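Local coordinates for FLAP endonuclease-1 protein (Methanocaldococcus jannaschii, PDB 1A76) that cuts 5' flaps from DNA during replication and repair, acting as a magnesium-dependent, structure-specific endonuclease and 5'-3' exonuclease, at residues 186-189 with 194-197; 62-67 with 189-194. All coordinates share one frame; numbering follows the deposited sequence.

Interaction 1: residues 186-189 with 194-197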
loop_
_atom_site.group_PDB
_atom_site.type_symbol
_atom_site.label_atom_id
_atom_site.label_comp_id
_atom_site.label_asym_id
_atom_site.label_seq_id
_atom_site.Cartn_x
_atom_site.Cartn_y
_atom_site.Cartn_z
ATOM N N ARG A 186 -4.687 -10.475 -1.371
ATOM C CA ARG A 186 -3.573 -10.266 -2.285
ATOM C C ARG A 186 -3.917 -10.752 -3.688
ATOM O O ARG A 186 -4.922 -11.446 -3.886
ATOM C CB ARG A 186 -2.341 -11.005 -1.779
ATOM C CG ARG A 186 -1.999 -10.715 -0.313
ATOM C CD ARG A 186 -0.544 -11.064 -0.061
ATOM N NE ARG A 186 -0.258 -12.334 -0.703
ATOM C CZ ARG A 186 0.672 -12.547 -1.624
ATOM N NH1 ARG A 186 1.454 -11.570 -2.044
ATOM N NH2 ARG A 186 0.787 -13.756 -2.148
ATOM N N ASN A 187 -3.079 -10.357 -4.649
ATOM C CA ASN A 187 -3.226 -10.708 -6.063
ATOM C C ASN A 187 -4.444 -10.196 -6.805
ATOM O O ASN A 187 -5.036 -10.921 -7.612
ATOM C CB ASN A 187 -3.131 -12.217 -6.250
ATOM C CG ASN A 187 -1.843 -12.764 -5.710
ATOM O OD1 ASN A 187 -0.816 -12.098 -5.775
ATOM N ND2 ASN A 187 -1.887 -13.965 -5.160
ATOM N N LEU A 188 -4.821 -8.952 -6.530
ATOM C CA LEU A 188 -5.922 -8.322 -7.247
ATOM C C LEU A 188 -5.256 -7.270 -8.139
ATOM O O LEU A 188 -5.655 -7.088 -9.288
ATOM C CB LEU A 188 -6.927 -7.657 -6.289
ATOM C CG LEU A 188 -7.915 -8.567 -5.550
ATOM C CD1 LEU A 188 -8.882 -7.722 -4.715
ATOM C CD2 LEU A 188 -8.707 -9.424 -6.553
ATOM N N THR A 189 -4.220 -6.606 -7.616
ATOM C CA THR A 189 -3.495 -5.580 -8.379
ATOM C C THR A 189 -2.548 -6.198 -9.416
ATOM O O THR A 189 -2.061 -5.520 -10.325
ATOM C CB THR A 189 -2.691 -4.638 -7.450
ATOM O OG1 THR A 189 -1.845 -5.399 -6.582
ATOM C CG2 THR A 189 -3.634 -3.791 -6.618
ATOM N N MET A 194 -3.836 -16.542 -8.223
ATOM C CA MET A 194 -5.203 -16.340 -7.783
ATOM C C MET A 194 -5.325 -15.412 -6.581
ATOM O O MET A 194 -4.398 -15.284 -5.783
ATOM C CB MET A 194 -5.825 -17.686 -7.414
ATOM C CG MET A 194 -6.140 -18.539 -8.598
ATOM S SD MET A 194 -7.691 -18.037 -9.309
ATOM C CE MET A 194 -8.828 -18.795 -8.203
ATOM N N PRO A 195 -6.472 -14.735 -6.449
ATOM C CA PRO A 195 -6.635 -13.843 -5.299
ATOM C C PRO A 195 -6.393 -14.690 -4.064
ATOM O O PRO A 195 -6.734 -15.874 -4.051
ATOM C CB PRO A 195 -8.085 -13.385 -5.394
ATOM C CG PRO A 195 -8.442 -13.557 -6.819
ATOM C CD PRO A 195 -7.649 -14.729 -7.330
ATOM N N GLU A 196 -5.795 -14.093 -3.042
ATOM C CA GLU A 196 -5.505 -14.803 -1.807
ATOM C C GLU A 196 -6.004 -14.028 -0.587
ATOM O O GLU A 196 -5.667 -12.852 -0.389
ATOM C CB GLU A 196 -4.001 -15.043 -1.685
ATOM C CG GLU A 196 -3.524 -15.349 -0.258
ATOM C CD GLU A 196 -2.034 -15.653 -0.202
ATOM O OE1 GLU A 196 -1.612 -16.635 -0.839
ATOM O OE2 GLU A 196 -1.284 -14.912 0.470
ATOM N N LEU A 197 -6.801 -14.699 0.230
ATOM C CA LEU A 197 -7.338 -14.076 1.424
ATOM C C LEU A 197 -6.625 -14.567 2.679
ATOM O O LEU A 197 -6.384 -15.770 2.850
ATOM C CB LEU A 197 -8.840 -14.368 1.541
ATOM C CG LEU A 197 -9.514 -13.924 2.844
ATOM C CD1 LEU A 197 -9.664 -12.417 2.852
ATOM C CD2 LEU A 197 -10.859 -14.607 2.987
#
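Arg186 lies alongside the side chain of Glu196, both pointing the same way, and its NE meets Glu196 OE2 at 3.0 Å in a salt bridge. The carboxylate sits at the guanidinium edge, yet the two planes are turned 52° apart, and NE reaches OE2 from well above the carboxylate plane, not within it. Two torsions explain the meeting: a bend at chi3 of Arg186 (-44°) swings NE out, while CG of Glu196 stands anti to the backbone N (chi1 161°) on an extended chain. Both ends have further partners: Arg186 NH1 donates to Gln172 O, and Glu196 OE2 also forms a salt bridge with Lys11 NZ and a hydrogen bond with Tyr174 OH. With a leucine in place of Arg186, Gln172 O would probably be left without this donor and Glu196 without its cross-strand charge. In the backbone, Arg186 N donates to Glu196 O at 2.8 Å and Glu196 N returns the bond to Arg186 O at 2.9 Å, which defines an antiparallel hydrogen-bonded pair. Pro195 CA adds a CA-H...O contact to Arg186 O at 3.3 Å. One residue further on, Asn187 ND2 donates to Met194 O at 2.9 Å, with that oxygen near the amide plane. Leu188 CD2 also rests 4.2 Å from Pro195 CG, the two side chains crossing at about a right angle. This pairing, where strands 183-186 and 196-199 part into their connecting loop, is that of a beta hairpin, here built into the mixed sheet of the FEN1 nuclease fold.

Interaction 2: residues 62-67 with 189-194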
loop_
_atom_site.group_PDB
_atom_site.type_symbol
_atom_site.label_atom_id
_atom_site.label_comp_id
_atom_site.label_asym_id
_atom_site.label_seq_id
_atom_site.Cartn_x
_atom_site.Cartn_y
_atom_site.Cartn_z
ATOM N N PHE A 62 -6.675 3.089 -13.652
ATOM C CA PHE A 62 -7.868 3.142 -14.487
ATOM C C PHE A 62 -8.494 1.775 -14.721
ATOM O O PHE A 62 -9.600 1.512 -14.253
ATOM C CB PHE A 62 -7.517 3.795 -15.828
ATOM C CG PHE A 62 -8.700 4.022 -16.729
ATOM C CD1 PHE A 62 -9.700 4.927 -16.379
ATOM C CD2 PHE A 62 -8.808 3.331 -17.937
ATOM C CE1 PHE A 62 -10.789 5.144 -17.212
ATOM C CE2 PHE A 62 -9.896 3.538 -18.788
ATOM C CZ PHE A 62 -10.892 4.448 -18.424
ATOM N N TYR A 63 -7.780 0.912 -15.438
ATOM C CA TYR A 63 -8.262 -0.426 -15.776
ATOM C C TYR A 63 -8.475 -1.381 -14.612
ATOM O O TYR A 63 -9.457 -2.135 -14.607
ATOM C CB TYR A 63 -7.328 -1.080 -16.806
ATOM C CG TYR A 63 -7.366 -0.374 -18.144
ATOM C CD1 TYR A 63 -8.514 -0.414 -18.937
ATOM C CD2 TYR A 63 -6.291 0.393 -18.581
ATOM C CE1 TYR A 63 -8.595 0.295 -20.126
ATOM C CE2 TYR A 63 -6.360 1.110 -19.775
ATOM C CZ TYR A 63 -7.516 1.058 -20.538
ATOM O OH TYR A 63 -7.612 1.791 -21.690
ATOM N N LYS A 64 -7.562 -1.363 -13.639
ATOM C CA LYS A 64 -7.691 -2.243 -12.483
ATOM C C LYS A 64 -8.907 -1.852 -11.662
ATOM O O LYS A 64 -9.663 -2.712 -11.228
ATOM C CB LYS A 64 -6.445 -2.179 -11.591
ATOM C CG LYS A 64 -5.991 -3.517 -11.042
ATOM C CD LYS A 64 -5.641 -4.480 -12.173
ATOM C CE LYS A 64 -6.317 -5.832 -11.969
ATOM N NZ LYS A 64 -5.450 -6.973 -12.395
ATOM N N THR A 65 -9.097 -0.554 -11.448
ATOM C CA THR A 65 -10.243 -0.084 -10.678
ATOM C C THR A 65 -11.576 -0.449 -11.359
ATOM O O THR A 65 -12.527 -0.858 -10.684
ATOM C CB THR A 65 -10.183 1.452 -10.449
ATOM O OG1 THR A 65 -9.011 1.786 -9.693
ATOM C CG2 THR A 65 -11.412 1.931 -9.681
ATOM N N ILE A 66 -11.648 -0.304 -12.681
ATOM C CA ILE A 66 -12.878 -0.641 -13.406
ATOM C C ILE A 66 -13.106 -2.152 -13.350
ATOM O O ILE A 66 -14.237 -2.612 -13.182
ATOM C CB ILE A 66 -12.820 -0.173 -14.897
ATOM C CG1 ILE A 66 -12.870 1.355 -14.969
ATOM C CG2 ILE A 66 -14.016 -0.730 -15.678
ATOM C CD1 ILE A 66 -12.659 1.931 -16.379
ATOM N N HIS A 67 -12.024 -2.915 -13.474
ATOM C CA HIS A 67 -12.078 -4.376 -13.437
ATOM C C HIS A 67 -12.751 -4.826 -12.128
ATOM O O HIS A 67 -13.594 -5.725 -12.116
ATOM C CB HIS A 67 -10.641 -4.918 -13.554
ATOM C CG HIS A 67 -10.496 -6.376 -13.243
ATOM N ND1 HIS A 67 -11.064 -7.367 -14.014
ATOM C CD2 HIS A 67 -9.802 -7.012 -12.267
ATOM C CE1 HIS A 67 -10.727 -8.549 -13.528
ATOM N NE2 HIS A 67 -9.961 -8.361 -12.467
ATOM N N THR A 189 -4.220 -6.606 -7.616
ATOM C CA THR A 189 -3.495 -5.580 -8.379
ATOM C C THR A 189 -2.548 -6.198 -9.416
ATOM O O THR A 189 -2.061 -5.520 -10.325
ATOM C CB THR A 189 -2.691 -4.638 -7.450
ATOM O OG1 THR A 189 -1.845 -5.399 -6.582
ATOM C CG2 THR A 189 -3.634 -3.791 -6.618
ATOM N N THR A 190 -2.291 -7.489 -9.248
ATOM C CA THR A 190 -1.464 -8.288 -10.148
ATOM C C THR A 190 -2.152 -9.639 -10.055
ATOM O O THR A 190 -2.327 -10.177 -8.961
ATOM C CB THR A 190 -0.017 -8.458 -9.667
ATOM O OG1 THR A 190 0.079 -8.160 -8.267
ATOM C CG2 THR A 190 0.891 -7.559 -10.456
ATOM N N THR A 191 -2.531 -10.189 -11.198
ATOM C CA THR A 191 -3.263 -11.434 -11.205
ATOM C C THR A 191 -2.520 -12.680 -11.677
ATOM O O THR A 191 -3.154 -13.661 -12.092
ATOM C CB THR A 191 -4.517 -11.245 -12.045
ATOM O OG1 THR A 191 -4.134 -10.918 -13.378
ATOM C CG2 THR A 191 -5.351 -10.097 -11.493
ATOM N N LYS A 192 -1.190 -12.652 -11.611
ATOM C CA LYS A 192 -0.391 -13.802 -12.025
ATOM C C LYS A 192 -0.902 -15.040 -11.296
ATOM O O LYS A 192 -1.021 -16.121 -11.879
ATOM C CB LYS A 192 1.082 -13.581 -11.682
ATOM C CG LYS A 192 1.947 -14.816 -11.855
ATOM C CD LYS A 192 2.508 -14.899 -13.267
ATOM C CE LYS A 192 3.918 -15.464 -13.269
ATOM N NZ LYS A 192 4.830 -14.626 -14.085
ATOM N N GLU A 193 -1.192 -14.871 -10.015
ATOM C CA GLU A 193 -1.709 -15.954 -9.202
ATOM C C GLU A 193 -3.117 -15.576 -8.779
ATOM O O GLU A 193 -3.537 -14.434 -8.954
ATOM C CB GLU A 193 -0.834 -16.169 -7.974
ATOM C CG GLU A 193 0.313 -17.118 -8.210
ATOM C CD GLU A 193 1.323 -17.068 -7.092
ATOM O OE1 GLU A 193 1.690 -15.948 -6.679
ATOM O OE2 GLU A 193 1.747 -18.148 -6.625
ATOM N N MET A 194 -3.836 -16.542 -8.223
ATOM C CA MET A 194 -5.203 -16.340 -7.783
ATOM C C MET A 194 -5.325 -15.412 -6.581
ATOM O O MET A 194 -4.398 -15.284 -5.783
ATOM C CB MET A 194 -5.825 -17.686 -7.414
ATOM C CG MET A 194 -6.140 -18.539 -8.598
ATOM S SD MET A 194 -7.691 -18.037 -9.309
ATOM C CE MET A 194 -8.828 -18.795 -8.203
#
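Lys64, Thr189 and Thr191 bury most of the surface here, where helix 56-70 of the PIN-like nuclease fold meets the loop that joins strands 183-186 and 196-199. The helix belongs to the N-domain and the loop to the I-domain, so the contact spans the two regions of the enzyme. Lys64 carries it from the helix side. Its CB points toward the loop, and the nearest pair of CA atoms across the contact is Lys64 CA and Thr189 CA, 6.8 Å apart. The lysine chain is bent at chi2 (60°) and again at chi3 and chi4, and it follows the loop backbone: CG lies 4.2 Å from Thr189 CA, and CD lies 4.2 Å from Thr189 O. Thr189 therefore offers backbone to the lysine, while its CB points away and its side chain packs on Ala31, Gln34 and Phe35 of helix 28-38. Phe35 is also touched by Lys64, so helix 28-38 backs both partners. Only 138 Å² is buried in all, and the evidence is of packing alone, with neither a salt bridge nor a hydrogen bond between the segments. Thr191 supplies the far end of the contact, its CB directed toward the helix; it also touches a crystal neighbour, which may influence its pose. The side chains of Lys64 and Thr191 run antiparallel alongside one another, bringing the lysine NZ to 3.3 Å from the methyl CG2 of Thr191, whereas Thr191 OG1 stays 4.3 Å from that nitrogen.

How the interactions relate
Interactions 1 and 2 lie side by side, their centres 9 Å apart, and share Thr189 and Met194. Along the chain helix 56-70 comes first; some 115 residues after that helix ends follow 186-189, 189-194 and 194-197 as one continuous run. Interaction 1 closes the base of the connection between strands 183-186 and 196-199, and interaction 2 sets that same connection against the helix. They touch where Leu188 O closely approaches Lys64 CE, in packing and not a bond. Together they place the antiparallel part of the mixed sheet against a helix of the N-domain, with the Arg186 side chain about 12 Å and the Thr189 side chain about 13 Å from a bound manganese ion.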